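PDB 3MQ0: transcriptional repressor of the blcABC operon from Agrobacterium tumefaciens, which represses the blcABC operon, probably by binding DNA through a helix-turn-helix domain of the IclR family, under control of its own oligomerization. Local coordinates for residues D45-A48 and A49-T52; D101-S104 and T105-H109; M175-S178 and Q179-Q182. All coordinates share one frame; numbering follows the deposited sequence.

All three contacts are local, each made by residues that follow one another without a gap, so none closes a long loop; they come in series along the chain, without nesting or crossing. Contact 1 comes first, joining strand 46-47 to the start of helix 48-52 in the helix-turn-helix domain. Contact 2 is the N-cap and most of helix 102-110 in the IclR C-terminal domain, a helix that packs on strands 120-127 and 232-241 and on helix 247-267. Contact 3, in the same domain, leads from helix 170-176 into the loop before helix 192-205. Its centre lies about 57 Å from that of contact 1, on the opposite side of the chain's centre.

Contact 1 of 3, residues D45-A48 and A49-T52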
ATOM      1  N   ASP B  45      -2.612  14.416 -14.065  1.00 33.40           N
ATOM      2  CA  ASP B  45      -1.685  13.673 -14.921  1.00 28.56           C
ATOM      3  C   ASP B  45      -1.002  14.625 -15.890  1.00 27.92           C
ATOM      4  O   ASP B  45      -1.666  15.407 -16.579  1.00 28.60           O
ATOM      5  CB  ASP B  45      -2.411  12.550 -15.661  1.00 30.62           C
ATOM      6  CG  ASP B  45      -3.311  11.748 -14.736  1.00 41.62           C
ATOM      7  OD1 ASP B  45      -2.773  11.007 -13.883  1.00 37.02           O
ATOM      8  OD2 ASP B  45      -4.552  11.875 -14.845  1.00 48.02           O
ATOM      9  N   LEU B  46       0.325  14.558 -15.938  1.00 24.06           N
ATOM     10  CA  LEU B  46       1.132  15.529 -16.681  1.00 24.71           C
ATOM     11  C   LEU B  46       1.584  15.011 -18.040  1.00 20.01           C
ATOM     12  O   LEU B  46       1.785  13.815 -18.225  1.00 22.16           O
ATOM     13  CB  LEU B  46       2.369  15.903 -15.852  1.00 24.16           C
ATOM     14  CG  LEU B  46       2.059  16.349 -14.422  1.00 29.40           C
ATOM     15  CD1 LEU B  46       3.336  16.430 -13.593  1.00 27.38           C
ATOM     16  CD2 LEU B  46       1.308  17.670 -14.432  1.00 35.34           C
ATOM     17  N   THR B  47       1.766  15.932 -18.982  1.00 22.52           N
ATOM     18  CA  THR B  47       2.270  15.605 -20.307  1.00 21.86           C
ATOM     19  C   THR B  47       3.787  15.521 -20.271  1.00 21.40           C
ATOM     20  O   THR B  47       4.424  15.937 -19.304  1.00 19.55           O
ATOM     21  CB  THR B  47       1.897  16.708 -21.326  1.00 25.03           C
ATOM     22  OG1 THR B  47       2.457  17.963 -20.896  1.00 22.96           O
ATOM     23  CG2 THR B  47       0.393  16.844 -21.434  1.00 32.03           C
ATOM     24  N   ALA B  48       4.374  14.999 -21.341  1.00 20.58           N
ATOM     25  CA  ALA B  48       5.826  14.947 -21.417  1.00 22.59           C
ATOM     26  C   ALA B  48       6.349  16.377 -21.419  1.00 21.10           C
ATOM     27  O   ALA B  48       7.379  16.667 -20.811  1.00 21.93           O
ATOM     28  CB  ALA B  48       6.282  14.199 -22.659  1.00 21.14           C
ATOM     29  N   ALA B  49       5.629  17.279 -22.086  1.00 23.42           N
ATOM     30  CA  ALA B  49       6.074  18.664 -22.154  1.00 28.22           C
ATOM     31  C   ALA B  49       6.113  19.286 -20.767  1.00 29.93           C
ATOM     32  O   ALA B  49       7.049  20.005 -20.424  1.00 33.17           O
ATOM     33  CB  ALA B  49       5.182  19.467 -23.074  1.00 37.14           C
ATOM     34  N   GLU B  50       5.096  19.005 -19.960  1.00 27.56           N
ATOM     35  CA  GLU B  50       5.059  19.522 -18.600  1.00 27.68           C
ATOM     36  C   GLU B  50       6.203  18.972 -17.749  1.00 27.99           C
ATOM     37  O   GLU B  50       6.845  19.714 -17.002  1.00 28.68           O
ATOM     38  CB  GLU B  50       3.697  19.248 -17.945  1.00 29.59           C
ATOM     39  CG  GLU B  50       2.564  20.098 -18.526  1.00 33.93           C
ATOM     40  CD  GLU B  50       1.189  19.687 -18.025  1.00 44.90           C
ATOM     41  OE1 GLU B  50       0.904  18.470 -17.994  1.00 42.40           O
ATOM     42  OE2 GLU B  50       0.391  20.583 -17.662  1.00 44.64           O
ATOM     43  N   LEU B  51       6.461  17.672 -17.849  1.00 20.72           N
ATOM     44  CA  LEU B  51       7.510  17.065 -17.040  1.00 20.82           C
ATOM     45  C   LEU B  51       8.882  17.577 -17.458  1.00 20.38           C
ATOM     46  O   LEU B  51       9.778  17.727 -16.630  1.00 23.77           O
ATOM     47  CB  LEU B  51       7.473  15.537 -17.146  1.00 19.78           C
ATOM     48  CG  LEU B  51       6.274  14.881 -16.469  1.00 20.56           C
ATOM     49  CD1 LEU B  51       6.155  13.424 -16.931  1.00 19.79           C
ATOM     50  CD2 LEU B  51       6.448  14.969 -14.960  1.00 26.75           C
ATOM     51  N   THR B  52       9.032  17.839 -18.751  1.00 21.69           N
ATOM     52  CA  THR B  52      10.305  18.269 -19.310  1.00 24.60           C
ATOM     53  C   THR B  52      10.753  19.570 -18.637  1.00 25.43           C
ATOM     54  O   THR B  52      11.941  19.788 -18.421  1.00 24.66           O
ATOM     55  CB  THR B  52      10.192  18.408 -20.852  1.00 30.86           C
ATOM     56  OG1 THR B  52      10.108  17.101 -21.431  1.00 28.03           O
ATOM     57  CG2 THR B  52      11.383  19.128 -21.442  1.00 27.75           C
TER
HETATM   58  O   HOH W   1      -1.733  17.733 -17.786  1.00 42.02           O
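Thr47 and Glu50 form a capping box at the start of helix 48-52, within the IclR helix-turn-helix domain. The Thr47 hydroxyl takes up an amide of the first turn, OG1 accepting from Glu50 N at 3.0 Å. In return Glu50 OE1 accepts from Thr47 N at 2.9 Å, the N-H pointing nearly straight at it (165°) and meeting the anti lone pair. A chi1 of 59° turns Thr47 OG1 toward the helix; the Glu50 chain runs out straight past CG (chi2 172°) and so brings OE1 back to Thr47 N. A water donates to both Asp45 O and Glu50 OE1, while Glu50 OE2 makes a salt bridge to Arg44.

Within the helix, Ala48 O is held twice by Thr52, from its N at 2.9 Å and from its hydroxyl, Thr52 OG1, at 2.8 Å. The two donors arrive from opposite faces of the carbonyl plane.

The apolar contact is between Leu46 CD1 and Leu51 CD2 (3.7 Å), whose side chains cross at about a right angle. Both leucines are buried; Leu51 also packs on Leu83 and, with Ala48 and Thr52, against helix 59-71.

Chemically, one first-turn amide, Glu50 N, and the N-cap amide, Thr47 N, are each met by the other residue's side-chain oxygen. The carboxylate is met by an amide, a water and an arginine, which would probably favour its ionised form.

Contact 2 of 3, residues D101-S104 and T105-H109; sequences DIVS and TFNDH
Thr105 reaches back one turn to Asp101, whose carbonyl oxygen is gripped by three donors at the start of helix 102-110. Thr105 N meets Asp101 O nearly head-on at 3.1 Å. The Thr105 hydroxyl comes from above the carbonyl plane, OG1 lying 3.0 Å from Asp101 O, and Ser104 OG adds a third bond to the same oxygen at 3.1 Å. Small hydroxyl residues suit these places, because each can turn its oxygen back along the helix: in Thr105 chi1 of -61° sets OG1 beside the backbone N, within range of the preceding turn. Thr105 OG1 also bonds Arg84 of the second subunit. Asp108 OD2 faces that subunit too, bonding Ser78 OG and Ala79 N in the helix-turn-helix domain of the second subunit.

Asp101 is the N-cap. Its OD1 accepts from Ser104 N, a long bond of 3.3 Å but a straight one (169°), met from well above the carboxylate plane. An aspartate fits here because its short acidic side chain can reach a first-turn amide and its negative charge probably interacts favourably with the positive end of the helix dipole.

Regular i to i+4 backbone bonds follow, from Phe106 N to Ile102 O through Asp108 N to Ser104 O. Beside them, the Val103 and Asn107 side chains run alongside each other in one direction, Val103 CG1 being 3.9 Å from Asn107 ND2. Val103 O is also at the edge of the Phe106 ring, in its plane.

Helix 102-110 packs on the six-stranded sheet, Phe106 and Val103 against strand 120-127 and Ile102 and Phe106 against strand 232-241, and on helix 247-267, which Thr105 and His109 meet.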
ATOM      1  N   ASP B 101      11.050  -5.854   8.726  1.00 38.27           N
ATOM      2  CA  ASP B 101      11.405  -6.442  10.013  1.00 35.06           C
ATOM      3  C   ASP B 101      11.806  -5.303  10.939  1.00 24.51           C
ATOM      4  O   ASP B 101      12.933  -4.822  10.887  1.00 27.75           O
ATOM      5  CB  ASP B 101      12.572  -7.409   9.842  1.00 37.12           C
ATOM      6  CG  ASP B 101      12.895  -8.187  11.116  1.00 51.17           C
ATOM      7  OD1 ASP B 101      12.674  -7.665  12.232  1.00 47.93           O
ATOM      8  OD2 ASP B 101      13.381  -9.332  10.996  1.00 54.63           O
ATOM      9  N   ILE B 102      10.872  -4.865  11.768  1.00 25.27           N
ATOM     10  CA  ILE B 102      11.093  -3.685  12.591  1.00 28.63           C
ATOM     11  C   ILE B 102      12.247  -3.864  13.597  1.00 25.51           C
ATOM     12  O   ILE B 102      13.009  -2.933  13.857  1.00 20.71           O
ATOM     13  CB  ILE B 102       9.792  -3.255  13.295  1.00 30.91           C
ATOM     14  CG1 ILE B 102       9.981  -1.931  14.017  1.00 28.91           C
ATOM     15  CG2 ILE B 102       9.298  -4.336  14.246  1.00 35.48           C
ATOM     16  CD1 ILE B 102       8.739  -1.479  14.735  1.00 35.38           C
ATOM     17  N   VAL B 103      12.394  -5.064  14.144  1.00 21.09           N
ATOM     18  CA  VAL B 103      13.431  -5.274  15.136  1.00 20.09           C
ATOM     19  C   VAL B 103      14.824  -5.127  14.527  1.00 22.37           C
ATOM     20  O   VAL B 103      15.696  -4.498  15.120  1.00 20.95           O
ATOM     21  CB  VAL B 103      13.287  -6.650  15.811  1.00 26.85           C
ATOM     22  CG1 VAL B 103      14.475  -6.926  16.731  1.00 30.28           C
ATOM     23  CG2 VAL B 103      11.968  -6.711  16.573  1.00 28.88           C
ATOM     24  N   SER B 104      15.057  -5.708  13.353  1.00 23.97           N
ATOM     25  CA  SER B 104      16.377  -5.569  12.740  1.00 27.14           C
ATOM     26  C   SER B 104      16.617  -4.119  12.271  1.00 21.18           C
ATOM     27  O   SER B 104      17.728  -3.617  12.356  1.00 21.90           O
ATOM     28  CB  SER B 104      16.580  -6.564  11.589  1.00 39.56           C
ATOM     29  OG  SER B 104      15.633  -6.356  10.559  1.00 44.79           O
ATOM     30  N   THR B 105      15.568  -3.454  11.794  1.00 20.74           N
ATOM     31  CA  THR B 105      15.659  -2.045  11.412  1.00 26.48           C
ATOM     32  C   THR B 105      16.056  -1.183  12.619  1.00 24.90           C
ATOM     33  O   THR B 105      16.945  -0.339  12.542  1.00 21.18           O
ATOM     34  CB  THR B 105      14.310  -1.551  10.838  1.00 27.34           C
ATOM     35  OG1 THR B 105      13.996  -2.312   9.662  1.00 35.55           O
ATOM     36  CG2 THR B 105      14.368  -0.067  10.488  1.00 24.50           C
ATOM     37  N   PHE B 106      15.381  -1.424  13.733  1.00 17.82           N
ATOM     38  CA  PHE B 106      15.688  -0.792  15.023  1.00 17.53           C
ATOM     39  C   PHE B 106      17.156  -1.022  15.416  1.00 21.11           C
ATOM     40  O   PHE B 106      17.876  -0.072  15.689  1.00 17.06           O
ATOM     41  CB  PHE B 106      14.710  -1.366  16.054  1.00 16.21           C
ATOM     42  CG  PHE B 106      15.098  -1.160  17.504  1.00 18.41           C
ATOM     43  CD1 PHE B 106      14.841   0.046  18.147  1.00 14.86           C
ATOM     44  CD2 PHE B 106      15.630  -2.204  18.240  1.00 18.87           C
ATOM     45  CE1 PHE B 106      15.154   0.217  19.504  1.00 12.57           C
ATOM     46  CE2 PHE B 106      15.954  -2.043  19.587  1.00 18.62           C
ATOM     47  CZ  PHE B 106      15.709  -0.826  20.216  1.00 16.54           C
ATOM     48  N   ASN B 107      17.607  -2.277  15.416  1.00 16.99           N
ATOM     49  CA  ASN B 107      18.973  -2.593  15.845  1.00 21.65           C
ATOM     50  C   ASN B 107      19.996  -1.812  15.040  1.00 27.31           C
ATOM     51  O   ASN B 107      20.922  -1.218  15.598  1.00 27.37           O
ATOM     52  CB  ASN B 107      19.280  -4.088  15.699  1.00 26.00           C
ATOM     53  CG  ASN B 107      18.540  -4.951  16.703  1.00 26.94           C
ATOM     54  OD1 ASN B 107      18.177  -4.498  17.773  1.00 26.85           O
ATOM     55  ND2 ASN B 107      18.341  -6.220  16.358  1.00 36.15           N
ATOM     56  N   ASP B 108      19.829  -1.828  13.720  1.00 21.41           N
ATOM     57  CA  ASP B 108      20.751  -1.152  12.811  1.00 29.84           C
ATOM     58  C   ASP B 108      20.742   0.370  12.962  1.00 24.90           C
ATOM     59  O   ASP B 108      21.776   1.039  12.844  1.00 25.21           O
ATOM     60  CB  ASP B 108      20.449  -1.559  11.370  1.00 31.79           C
ATOM     61  CG  ASP B 108      20.776  -3.026  11.104  1.00 44.43           C
ATOM     62  OD1 ASP B 108      21.431  -3.659  11.967  1.00 42.72           O
ATOM     63  OD2 ASP B 108      20.387  -3.548  10.038  1.00 41.37           O
ATOM     64  N   HIS B 109      19.569   0.911  13.231  1.00 22.65           N
ATOM     65  CA  HIS B 109      19.435   2.333  13.474  1.00 20.30           C
ATOM     66  C   HIS B 109      20.247   2.734  14.701  1.00 24.47           C
ATOM     67  O   HIS B 109      20.909   3.770  14.702  1.00 26.25           O
ATOM     68  CB  HIS B 109      17.960   2.673  13.678  1.00 27.93           C
ATOM     69  CG  HIS B 109      17.652   4.132  13.586  1.00 26.46           C
ATOM     70  ND1 HIS B 109      17.777   4.851  12.419  1.00 32.52           N
ATOM     71  CD2 HIS B 109      17.186   5.007  14.516  1.00 34.00           C
ATOM     72  CE1 HIS B 109      17.423   6.105  12.633  1.00 38.59           C
ATOM     73  NE2 HIS B 109      17.054   6.222  13.897  1.00 39.38           N
TER

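Contact 3 of 3, residues M175-S178 and Q179-Q182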
ATOM      1  N   MET B 175     -12.692   2.004  27.497  1.00 18.69           N
ATOM      2  CA  MET B 175     -12.933   0.599  27.180  1.00 28.24           C
ATOM      3  C   MET B 175     -11.786  -0.285  27.659  1.00 26.44           C
ATOM      4  O   MET B 175     -11.997  -1.411  28.107  1.00 27.34           O
ATOM      5  CB  MET B 175     -13.126   0.418  25.680  1.00 30.49           C
ATOM      6  CG  MET B 175     -14.347   1.123  25.154  1.00 40.33           C
ATOM      7  SD  MET B 175     -15.354  -0.007  24.196  1.00 62.76           S
ATOM      8  CE  MET B 175     -16.974   0.691  24.488  1.00 86.83           C
ATOM      9  N   LEU B 176     -10.570   0.228  27.557  1.00 20.52           N
ATOM     10  CA  LEU B 176      -9.397  -0.538  27.952  1.00 27.16           C
ATOM     11  C   LEU B 176      -9.244  -0.631  29.454  1.00 29.47           C
ATOM     12  O   LEU B 176      -8.779  -1.647  29.963  1.00 27.79           O
ATOM     13  CB  LEU B 176      -8.131   0.111  27.398  1.00 28.34           C
ATOM     14  CG  LEU B 176      -7.625  -0.388  26.062  1.00 32.58           C
ATOM     15  CD1 LEU B 176      -6.451   0.481  25.623  1.00 27.73           C
ATOM     16  CD2 LEU B 176      -7.223  -1.849  26.196  1.00 31.72           C
ATOM     17  N   PHE B 177      -9.611   0.437  30.159  1.00 20.85           N
ATOM     18  CA  PHE B 177      -9.230   0.577  31.558  1.00 19.85           C
ATOM     19  C   PHE B 177     -10.388   0.787  32.528  1.00 26.79           C
ATOM     20  O   PHE B 177     -10.256   1.547  33.482  1.00 39.33           O
ATOM     21  CB  PHE B 177      -8.219   1.712  31.706  1.00 19.09           C
ATOM     22  CG  PHE B 177      -6.942   1.466  30.956  1.00 19.88           C
ATOM     23  CD1 PHE B 177      -6.187   0.331  31.213  1.00 20.32           C
ATOM     24  CD2 PHE B 177      -6.489   2.366  30.010  1.00 19.37           C
ATOM     25  CE1 PHE B 177      -5.005   0.092  30.523  1.00 21.96           C
ATOM     26  CE2 PHE B 177      -5.307   2.141  29.326  1.00 16.47           C
ATOM     27  CZ  PHE B 177      -4.573   1.002  29.571  1.00 16.69           C
ATOM     28  N   SER B 178     -11.506   0.110  32.286  1.00 25.43           N
ATOM     29  CA  SER B 178     -12.618   0.109  33.229  1.00 34.67           C
ATOM     30  C   SER B 178     -12.087  -0.331  34.594  1.00 39.23           C
ATOM     31  O   SER B 178     -12.408   0.262  35.623  1.00 39.06           O
ATOM     32  CB  SER B 178     -13.728  -0.829  32.749  1.00 39.28           C
ATOM     33  OG  SER B 178     -13.231  -2.139  32.531  1.00 42.97           O
ATOM     34  N   GLN B 179     -11.262  -1.372  34.583  1.00 35.17           N
ATOM     35  CA  GLN B 179     -10.449  -1.725  35.735  1.00 36.51           C
ATOM     36  C   GLN B 179      -9.035  -1.221  35.489  1.00 33.49           C
ATOM     37  O   GLN B 179      -8.352  -1.671  34.573  1.00 33.38           O
ATOM     38  CB  GLN B 179     -10.420  -3.236  35.929  1.00 47.42           C
ATOM     39  CG  GLN B 179     -11.791  -3.865  36.115  1.00 60.77           C
ATOM     40  CD  GLN B 179     -11.724  -5.377  36.167  1.00 71.54           C
ATOM     41  OE1 GLN B 179     -11.256  -6.023  35.226  1.00 72.61           O
ATOM     42  NE2 GLN B 179     -12.182  -5.952  37.275  1.00 74.69           N
ATOM     43  N   PHE B 180      -8.602  -0.273  36.303  1.00 28.90           N
ATOM     44  CA  PHE B 180      -7.273   0.280  36.161  1.00 28.38           C
ATOM     45  C   PHE B 180      -6.218  -0.639  36.809  1.00 29.75           C
ATOM     46  O   PHE B 180      -6.439  -1.154  37.898  1.00 29.52           O
ATOM     47  CB  PHE B 180      -7.246   1.675  36.775  1.00 28.86           C
ATOM     48  CG  PHE B 180      -6.188   2.540  36.203  1.00 23.56           C
ATOM     49  CD1 PHE B 180      -6.383   3.178  34.988  1.00 22.70           C
ATOM     50  CD2 PHE B 180      -4.979   2.692  36.857  1.00 25.15           C
ATOM     51  CE1 PHE B 180      -5.391   3.961  34.434  1.00 16.28           C
ATOM     52  CE2 PHE B 180      -3.985   3.476  36.313  1.00 25.35           C
ATOM     53  CZ  PHE B 180      -4.188   4.114  35.105  1.00 25.52           C
ATOM     54  N   PRO B 181      -5.073  -0.859  36.134  1.00 22.64           N
ATOM     55  CA  PRO B 181      -4.045  -1.724  36.727  1.00 23.46           C
ATOM     56  C   PRO B 181      -3.576  -1.235  38.094  1.00 28.49           C
ATOM     57  O   PRO B 181      -3.502  -0.022  38.325  1.00 22.96           O
ATOM     58  CB  PRO B 181      -2.885  -1.658  35.713  1.00 24.94           C
ATOM     59  CG  PRO B 181      -3.163  -0.453  34.864  1.00 27.77           C
ATOM     60  CD  PRO B 181      -4.661  -0.334  34.818  1.00 21.54           C
ATOM     61  N   GLN B 182      -3.261  -2.176  38.983  1.00 23.24           N
ATOM     62  CA  GLN B 182      -2.701  -1.855  40.290  1.00 25.37           C
ATOM     63  C   GLN B 182      -1.280  -1.307  40.154  1.00 22.99           C
ATOM     64  O   GLN B 182      -0.535  -1.733  39.276  1.00 27.39           O
ATOM     65  CB  GLN B 182      -2.688  -3.103  41.183  1.00 35.10           C
ATOM     66  CG  GLN B 182      -4.068  -3.639  41.551  1.00 43.72           C
ATOM     67  CD  GLN B 182      -4.832  -2.718  42.494  1.00 49.41           C
ATOM     68  OE1 GLN B 182      -4.347  -2.365  43.571  1.00 56.97           O
ATOM     69  NE2 GLN B 182      -6.032  -2.321  42.086  1.00 44.47           N
TER
HETATM   70  O   HOH W   2     -10.137  -2.848  32.330  1.00 41.44           O
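Gln179 N donates to a water at 2.9 Å, and the same water donates a hydrogen bond to Leu176 O at 3.0 Å. The water thus bridges the last turn of helix 170-176 to the first residue of the segment 179-182, linking a carbonyl at the helix end to an amide beyond the bend. Phe177 is the first residue to leave helical geometry, and the chain turns away through Ser178. The exposed serine suits this site, being small and polar, and its side chain curls over its own backbone to place Ser178 OG 2.9 Å from Gln179 N.

Apolar packing holds the inner side of the bend. Phe177, the buried member, meets both following ring residues. Its CB is 4.0 Å from Phe180 CD1, and on the ring itself Phe177 CD1 lies 4.0 Å from Pro181 CD. The two aromatic rings are inclined to each other at 57° with centroids 5.8 Å apart, an oblique pair. Proline serves well here because its ring carbon CD reaches two groups: besides touching Phe177 it covers one face of the Phe180 ring, 3.5 Å above the plane and nearer the edge of the ring than its middle. With chi1 at -155° the Phe180 side chain swings away from its own backbone N, which puts CD1 beside Phe177 CB. On the helix side Leu176 CB sits 3.8 Å above the Phe177 ring, centred on it.

Phe177 and Pro181 both rest on Pro156, Phe177 and Leu176 also touch Leu165 of helix 159-165, and Phe180 meets Val189. The result is a helix-to-loop exit at the surface of the IclR C-terminal domain, which belongs to the GAF fold, with an aromatic residue tucked under the bend and a water spanning its polar backbone.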